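Hemolysin (Enterococcus faecalis, PDB 2R2Z) is a membrane protein of unsettled function whose transporter associated domain, the piece described here, may bind flavin adenine dinucleotide and carries zinc in the crystal. Local coordinates at residues A[17-22]-A[84-89]; A[24-29]-A[40-45]; A[47-52]-A[72-77]. All coordinates share one frame; numbering follows the deposited sequence. Where two conformers were deposited one is given.

Contact 1 (A[17-22]-A[84-89]); sequences EYLVQG and VLRVHF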
# COMPACT_ATOMS: atom_id res chain seq x y z
N GLU A 17 -4.75 -0.22 -11.57
CA GLU A 17 -4.85 -1.05 -10.37
C GLU A 17 -3.72 -2.06 -10.30
O GLU A 17 -3.44 -2.77 -11.28
CB GLU A 17 -6.19 -1.76 -10.36
CG GLU A 17 -6.60 -2.33 -9.02
CD GLU A 17 -8.04 -2.78 -9.01
OE1 GLU A 17 -8.82 -2.43 -9.93
OE2 GLU A 17 -8.42 -3.49 -8.08
N TYR A 18 -3.10 -2.13 -9.12
CA TYR A 18 -1.87 -2.90 -8.92
C TYR A 18 -1.93 -3.58 -7.56
O TYR A 18 -2.64 -3.11 -6.65
CB TYR A 18 -0.64 -1.97 -8.96
CG TYR A 18 -0.49 -1.21 -10.26
CD1 TYR A 18 0.41 -1.64 -11.24
CD2 TYR A 18 -1.29 -0.11 -10.54
CE1 TYR A 18 0.53 -0.94 -12.45
CE2 TYR A 18 -1.21 0.56 -11.74
CZ TYR A 18 -0.30 0.14 -12.69
OH TYR A 18 -0.23 0.85 -13.87
N LEU A 19 -1.17 -4.66 -7.42
CA LEU A 19 -0.89 -5.28 -6.13
C LEU A 19 0.57 -5.00 -5.80
O LEU A 19 1.45 -5.18 -6.64
CB LEU A 19 -1.14 -6.79 -6.17
CG LEU A 19 -2.59 -7.18 -6.48
CD1 LEU A 19 -2.71 -8.70 -6.65
CD2 LEU A 19 -3.56 -6.71 -5.39
N VAL A 20 0.81 -4.54 -4.59
CA VAL A 20 2.14 -4.11 -4.15
C VAL A 20 2.52 -4.90 -2.91
O VAL A 20 1.75 -4.96 -1.95
CB VAL A 20 2.15 -2.60 -3.87
CG1 VAL A 20 3.44 -2.15 -3.13
CG2 VAL A 20 1.96 -1.84 -5.18
N GLN A 21 3.70 -5.52 -2.92
CA GLN A 21 4.18 -6.21 -1.74
C GLN A 21 4.47 -5.22 -0.62
O GLN A 21 5.04 -4.14 -0.85
CB GLN A 21 5.44 -7.03 -2.10
CG GLN A 21 5.18 -8.06 -3.23
CD GLN A 21 4.20 -9.14 -2.81
OE1 GLN A 21 4.37 -9.74 -1.75
NE2 GLN A 21 3.18 -9.39 -3.63
N GLY A 22 4.09 -5.58 0.60
CA GLY A 22 4.33 -4.75 1.78
C GLY A 22 5.79 -4.34 1.95
O GLY A 22 6.08 -3.25 2.46
N VAL A 84 0.30 -7.76 1.37
CA VAL A 84 0.03 -7.23 0.03
C VAL A 84 -0.96 -6.09 0.14
O VAL A 84 -1.99 -6.22 0.83
CB VAL A 84 -0.53 -8.35 -0.92
CG1 VAL A 84 -0.73 -7.80 -2.32
CG2 VAL A 84 0.43 -9.55 -0.98
N LEU A 85 -0.65 -5.01 -0.57
CA LEU A 85 -1.56 -3.87 -0.70
C LEU A 85 -2.18 -3.90 -2.08
O LEU A 85 -1.53 -4.27 -3.04
CB LEU A 85 -0.77 -2.54 -0.59
CG LEU A 85 -0.21 -2.13 0.77
CD1 LEU A 85 1.05 -2.95 1.11
CD2 LEU A 85 0.15 -0.65 0.76
N ARG A 86 -3.43 -3.46 -2.18
CA ARG A 86 -3.99 -3.13 -3.47
C ARG A 86 -3.93 -1.62 -3.64
O ARG A 86 -4.18 -0.88 -2.69
CB ARG A 86 -5.43 -3.62 -3.56
CG ARG A 86 -6.11 -3.37 -4.92
CD ARG A 86 -7.60 -3.72 -4.87
NE ARG A 86 -7.87 -5.13 -4.53
CZ ARG A 86 -8.31 -6.05 -5.38
NH1 ARG A 86 -8.48 -5.79 -6.66
NH2 ARG A 86 -8.57 -7.26 -4.93
N VAL A 87 -3.55 -1.17 -4.82
CA VAL A 87 -3.47 0.25 -5.10
C VAL A 87 -4.31 0.60 -6.32
O VAL A 87 -4.16 -0.03 -7.37
CB VAL A 87 -2.01 0.63 -5.39
CG1 VAL A 87 -1.87 2.13 -5.54
CG2 VAL A 87 -1.06 0.05 -4.32
N HIS A 88 -5.23 1.56 -6.15
CA HIS A 88 -5.93 2.11 -7.29
C HIS A 88 -5.54 3.56 -7.49
O HIS A 88 -5.41 4.34 -6.54
CB HIS A 88 -7.43 1.98 -7.12
CG HIS A 88 -8.16 2.00 -8.42
ND1 HIS A 88 -8.42 3.16 -9.12
CD2 HIS A 88 -8.64 0.99 -9.18
CE1 HIS A 88 -9.05 2.86 -10.24
NE2 HIS A 88 -9.20 1.55 -10.30
N PHE A 89 -5.35 3.93 -8.75
CA PHE A 89 -5.05 5.30 -9.15
C PHE A 89 -6.25 5.94 -9.80
O PHE A 89 -6.89 5.34 -10.65
CB PHE A 89 -3.87 5.34 -10.12
CG PHE A 89 -2.58 4.89 -9.51
CD1 PHE A 89 -1.77 5.81 -8.88
CD2 PHE A 89 -2.18 3.57 -9.55
CE1 PHE A 89 -0.58 5.42 -8.29
CE2 PHE A 89 -0.99 3.17 -8.96
CZ PHE A 89 -0.19 4.10 -8.32
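V20 and V87 meet through their CG2 methyls, 3.7 Å between V20 CG2 and V87 CG2, on the face of the sheet that carries Y18, V20, L85 and V87. L85 extends this apolar patch: its CD1 lies 3.8 Å from G22 CA, where the strand ends and no side chain intervenes. At the other end, the Y18 ring presents CD2 to the edge of the F89 ring, 3.7 Å from F89 CE2, with the two planes at 84°; F33 meets both rings. Beneath these side chains the backbones of 17-21 and 84-89 run antiparallel. Y18 and V87 form one hydrogen-bonded pair and V20 and L85 the next, the straightest bond being L85 N to V20 O at 2.8 Å and 175°. L19 packs against V84 on the opposite face, which also carries E17 and R86. There the extended E17 side chain, with CG anti to the backbone N (chi1 -164°), makes a salt bridge through OE2 to R86 NH1, 2.7 Å, in the guanidinium plane and nearly on the C-O axis. R86 NE also salt-bridges E75 on the neighbouring strand. E17 is a zinc-binding residue; its side chain comes within about 2 Å (nearest atoms) of a bound zinc ion. The pairing is that of inner strands in the antiparallel sheet of a transporter associated domain, with a zinc ion bound by E17 on the face turned away from the helices.

Contact 2 (A[24-29]-A[40-45]); sequences MLIDEF and SDVDTM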
# COMPACT_ATOMS: atom_id res chain seq x y z
N MSE A 24 7.88 -3.46 -0.29
CA MSE A 24 8.33 -2.44 -1.22
C MSE A 24 8.60 -1.16 -0.46
O MSE A 24 7.79 -0.73 0.36
CB MSE A 24 7.29 -2.21 -2.30
CG MSE A 24 7.79 -1.30 -3.41
SE MSE A 24 6.48 -1.10 -4.85
CE MSE A 24 7.68 -0.48 -6.27
N LEU A 25 9.75 -0.54 -0.72
CA LEU A 25 10.05 0.72 -0.07
C LEU A 25 9.15 1.84 -0.58
O LEU A 25 8.82 1.88 -1.77
CB LEU A 25 11.51 1.10 -0.34
CG LEU A 25 12.53 0.12 0.25
CD1 LEU A 25 13.91 0.55 -0.20
CD2 LEU A 25 12.47 0.09 1.76
N ILE A 26 8.76 2.75 0.31
CA ILE A 26 8.01 3.94 -0.10
C ILE A 26 8.75 4.66 -1.23
O ILE A 26 8.15 5.07 -2.22
CB ILE A 26 7.78 4.90 1.09
CG1 ILE A 26 6.95 4.23 2.18
CG2 ILE A 26 7.12 6.19 0.62
CD1 ILE A 26 7.00 4.98 3.51
N ASP A 27 10.07 4.83 -1.08
CA ASP A 27 10.83 5.52 -2.12
C ASP A 27 10.78 4.78 -3.47
O ASP A 27 10.72 5.42 -4.53
CB ASP A 27 12.28 5.72 -1.65
CG ASP A 27 12.40 6.67 -0.46
OD1 ASP A 27 11.48 7.50 -0.24
OD2 ASP A 27 13.44 6.63 0.25
N GLU A 28 10.81 3.46 -3.44
CA GLU A 28 10.68 2.62 -4.64
C GLU A 28 9.30 2.80 -5.28
O GLU A 28 9.18 2.95 -6.49
CB GLU A 28 10.89 1.13 -4.29
CG GLU A 28 12.35 0.72 -3.99
CD GLU A 28 12.52 -0.70 -3.41
OE1 GLU A 28 11.59 -1.28 -2.76
OE2 GLU A 28 13.64 -1.24 -3.59
N PHE A 29 8.26 2.78 -4.44
CA PHE A 29 6.90 3.00 -4.91
C PHE A 29 6.79 4.35 -5.63
O PHE A 29 6.24 4.43 -6.73
CB PHE A 29 5.94 2.93 -3.70
CG PHE A 29 4.49 3.13 -4.05
CD1 PHE A 29 3.66 2.04 -4.26
CD2 PHE A 29 3.96 4.41 -4.13
CE1 PHE A 29 2.31 2.23 -4.57
CE2 PHE A 29 2.63 4.61 -4.44
CZ PHE A 29 1.80 3.51 -4.66
N SER A 40 7.88 9.99 7.80
CA SER A 40 9.13 9.86 8.56
C SER A 40 9.16 8.59 9.39
O SER A 40 8.14 8.13 9.90
CB SER A 40 9.37 11.09 9.43
OG SER A 40 9.61 12.21 8.61
N ASP A 41 10.37 8.03 9.52
CA ASP A 41 10.64 6.87 10.37
C ASP A 41 9.93 5.59 9.95
O ASP A 41 9.84 4.64 10.74
CB ASP A 41 10.31 7.20 11.84
CG ASP A 41 11.19 8.30 12.42
OD1 ASP A 41 12.31 8.54 11.92
OD2 ASP A 41 10.74 8.95 13.39
N VAL A 42 9.43 5.56 8.71
CA VAL A 42 8.77 4.39 8.15
C VAL A 42 9.32 4.26 6.75
O VAL A 42 9.39 5.24 6.01
CB VAL A 42 7.24 4.60 8.09
CG1 VAL A 42 6.57 3.44 7.41
CG2 VAL A 42 6.67 4.79 9.51
N ASP A 43 9.73 3.05 6.38
CA ASP A 43 10.39 2.86 5.09
C ASP A 43 9.62 2.05 4.06
O ASP A 43 9.88 2.21 2.88
CB ASP A 43 11.79 2.28 5.31
CG ASP A 43 12.70 3.24 6.05
OD1 ASP A 43 12.76 4.43 5.66
OD2 ASP A 43 13.35 2.79 7.01
N THR A 44 8.69 1.20 4.51
CA THR A 44 8.01 0.29 3.59
C THR A 44 6.54 0.64 3.41
O THR A 44 5.95 1.35 4.24
CB THR A 44 8.09 -1.18 4.06
OG1 THR A 44 7.29 -1.33 5.24
CG2 THR A 44 9.53 -1.59 4.37
N MSE A 45 5.96 0.12 2.34
CA MSE A 45 4.54 0.33 2.07
C MSE A 45 3.64 -0.34 3.09
O MSE A 45 2.60 0.21 3.41
CB MSE A 45 4.18 -0.10 0.64
CG MSE A 45 4.81 0.82 -0.42
SE MSE A 45 4.25 2.69 -0.27
CE MSE A 45 2.35 2.46 -0.65
O HOH W 1 11.38 4.23 1.60
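Two sets of torsions bring M45 CE over the F29 ring: the phenyl group leaves its helix with CG anti to the backbone N (chi1 -179°), while selenomethionine M45 folds back on itself, bent at chi2 (-60°) and again at chi3. The bends set the terminal methyl over one face of the ring. M45 CE stands 3.9 Å from the F29 ring centroid, 11° off the ring normal, a CH-pi contact. The selenium sits more obliquely, SE of M45 being 3.8 Å from F29 CG, and makes this a Met-aromatic contact as well. I26 continues the apolar side, its CD1 4.2 Å from V42 CG1.

Polar backbone groups join the segments beside this packing. M45 N donates to M24 O at 2.8 Å, approaching almost in line with the carbonyl bond, and I26 N donates to D43 O at 2.9 Å. A water adds to the second link, accepting from D27 N at 3.0 Å and donating to D43 O at 2.8 Å. The D43 carbonyl thus serves the first two N-H groups of helix 26-33, one directly and one through water. L25, the N-cap residue, has no polar side chain to cap with; its own backbone N is instead taken by E28 OE1 at 2.8 Å, the reverse half of a capping box. T44, N-cap of helix 45-53, accepts from G47 N through OG1.

Chemically, two adjoining helix starts are tied together: main-chain donors that a helix leaves unused find carbonyl, carboxylate, hydroxyl or water partners, and the carboxylate of E28 and carbonyl of D43 probably also favour the positive end of the helix 26-33 dipole.

Contact 3 (A[47-52]-A[72-77]); sequences GYLITA and LTAEEM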
# COMPACT_ATOMS: atom_id res chain seq x y z
N GLY A 47 4.42 -0.60 6.33
CA GLY A 47 4.49 0.32 7.45
C GLY A 47 3.67 1.56 7.16
O GLY A 47 2.99 2.09 8.04
N TYR A 48 3.74 2.05 5.92
CA TYR A 48 2.99 3.23 5.53
C TYR A 48 1.49 3.04 5.76
O TYR A 48 0.83 3.85 6.42
CB TYR A 48 3.28 3.55 4.05
CG TYR A 48 2.59 4.80 3.57
CD1 TYR A 48 3.24 6.04 3.61
CD2 TYR A 48 1.29 4.76 3.09
CE1 TYR A 48 2.59 7.19 3.19
CE2 TYR A 48 0.62 5.90 2.68
CZ TYR A 48 1.28 7.11 2.72
OH TYR A 48 0.59 8.22 2.28
N LEU A 49 0.94 1.97 5.20
CA LEU A 49 -0.50 1.79 5.27
C LEU A 49 -0.98 1.49 6.68
O LEU A 49 -1.99 2.03 7.11
CB LEU A 49 -0.99 0.76 4.26
CG LEU A 49 -2.51 0.55 4.23
CD1 LEU A 49 -3.28 1.86 3.97
CD2 LEU A 49 -2.92 -0.47 3.18
N ILE A 50 -0.25 0.64 7.40
CA ILE A 50 -0.60 0.34 8.78
C ILE A 50 -0.64 1.63 9.61
O ILE A 50 -1.61 1.88 10.34
CB ILE A 50 0.36 -0.72 9.39
CG1 ILE A 50 0.11 -2.11 8.79
CG2 ILE A 50 0.27 -0.72 10.94
CD1 ILE A 50 -1.33 -2.66 8.92
N THR A 51 0.39 2.45 9.48
CA THR A 51 0.48 3.71 10.22
C THR A 51 -0.68 4.62 9.83
O THR A 51 -1.33 5.19 10.70
CB THR A 51 1.80 4.43 9.95
OG1 THR A 51 2.88 3.57 10.34
CG2 THR A 51 1.88 5.74 10.75
N ALA A 52 -0.96 4.75 8.54
CA ALA A 52 -2.02 5.64 8.08
C ALA A 52 -3.40 5.18 8.55
O ALA A 52 -4.23 6.01 8.91
CB ALA A 52 -1.99 5.76 6.58
N LEU A 72 -5.22 3.07 -1.20
CA LEU A 72 -4.42 1.92 -0.75
C LEU A 72 -5.32 1.03 0.10
O LEU A 72 -5.92 1.52 1.06
CB LEU A 72 -3.25 2.41 0.09
CG LEU A 72 -2.24 3.31 -0.60
CD1 LEU A 72 -1.25 3.82 0.44
CD2 LEU A 72 -1.51 2.58 -1.71
N THR A 73 -5.38 -0.24 -0.23
CA THR A 73 -6.23 -1.18 0.51
C THR A 73 -5.37 -2.28 1.07
O THR A 73 -4.45 -2.76 0.41
CB THR A 73 -7.31 -1.77 -0.41
OG1 THR A 73 -8.11 -0.71 -0.94
CG2 THR A 73 -8.21 -2.75 0.34
N ALA A 74 -5.65 -2.71 2.29
CA ALA A 74 -4.94 -3.83 2.88
C ALA A 74 -5.53 -5.10 2.29
O ALA A 74 -6.59 -5.58 2.75
CB ALA A 74 -5.12 -3.81 4.41
N GLU A 75 -4.86 -5.67 1.30
CA GLU A 75 -5.42 -6.78 0.54
C GLU A 75 -5.22 -8.13 1.20
O GLU A 75 -6.10 -8.98 1.14
CB GLU A 75 -4.85 -6.79 -0.87
CG GLU A 75 -5.64 -7.66 -1.81
CD GLU A 75 -7.11 -7.23 -1.94
OE1 GLU A 75 -7.47 -6.03 -1.80
OE2 GLU A 75 -7.93 -8.10 -2.19
N GLU A 76 -4.04 -8.33 1.79
CA GLU A 76 -3.70 -9.61 2.41
C GLU A 76 -2.88 -9.40 3.65
O GLU A 76 -1.77 -8.84 3.58
CB GLU A 76 -2.94 -10.52 1.44
CG GLU A 76 -2.75 -11.92 2.00
CD GLU A 76 -2.05 -12.88 1.06
OE1 GLU A 76 -1.60 -12.47 -0.03
OE2 GLU A 76 -1.94 -14.07 1.43
N MSE A 77 -3.40 -9.91 4.76
CA MSE A 77 -2.69 -9.96 6.05
C MSE A 77 -2.19 -11.37 6.29
O MSE A 77 -2.86 -12.35 5.93
CB MSE A 77 -3.63 -9.62 7.21
CG MSE A 77 -4.32 -8.28 7.10
SE MSE A 77 -3.09 -6.78 7.10
CE MSE A 77 -2.30 -7.07 8.87
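Helix 45-53 lies across strand 70-78 in an apolar helix-on-sheet contact, part of the two-layer alpha/beta architecture of the transporter associated domain. Y48 and L49 of the helix meet L72 and A74 of the strand without any hydrogen bond between the segments. The local axes pass 9.4 Å apart at 108°, so the helix runs across the strand and touches a short run of it.

L49 carries the middle of the contact. Its CG is anti to the backbone N (chi1 -178°), which sends the branched end straight from the helix onto the strand, where its two methyls divide the work. L49 CD1 lies 3.9 Å from L72 CB, while CD2 rests on the peptide between T73 and A74. The L49 and L72 side chains lie alongside each other, pointing opposite ways. L72 and A74 point their CB atoms toward the helix; T73 between them points away, to the face where its side chain is about 8 Å, at the nearest atoms, from a bound zinc ion.

Y48 comes in beside L49. The Y48 side chain crosses that of L72 at about a right angle, its CE2 3.6 Å from L72 CD1, while other parts of the tyrosine touch V67 and L37. Farther along, the strand carries a classic beta bulge at E75 and E76, opposite V84; E75 OE2 salt-bridges K62.

A74 offers the helix a single methyl, and L49 CD2 stands 4.2 Å from A74 CB. The closest approach to the strand backbone belongs to the same leucine methyl: L49 CD2 is 3.6 Å from A74 N.

In the fold
Contact 1 pairs residues far apart in the chain and so brackets the other two: 17-22 comes first, 84-89 last, with contact 2 and then contact 3 in between. Their centres lie 14 Å (1 and 2), 9 Å (1 and 3) and 12 Å (2 and 3) apart. Contacts 1 and 3 share the sheet, since strands 81-89 and 70-78 are neighbours in it, joined by a probable hydrogen bond from T73 N to R86 O. Contact 2 sits at the starts of the two helices, and F29 and M45 reach V87 and L85. All three therefore hold one compact domain together, with helices on one face and the zinc-binding E17 on the other.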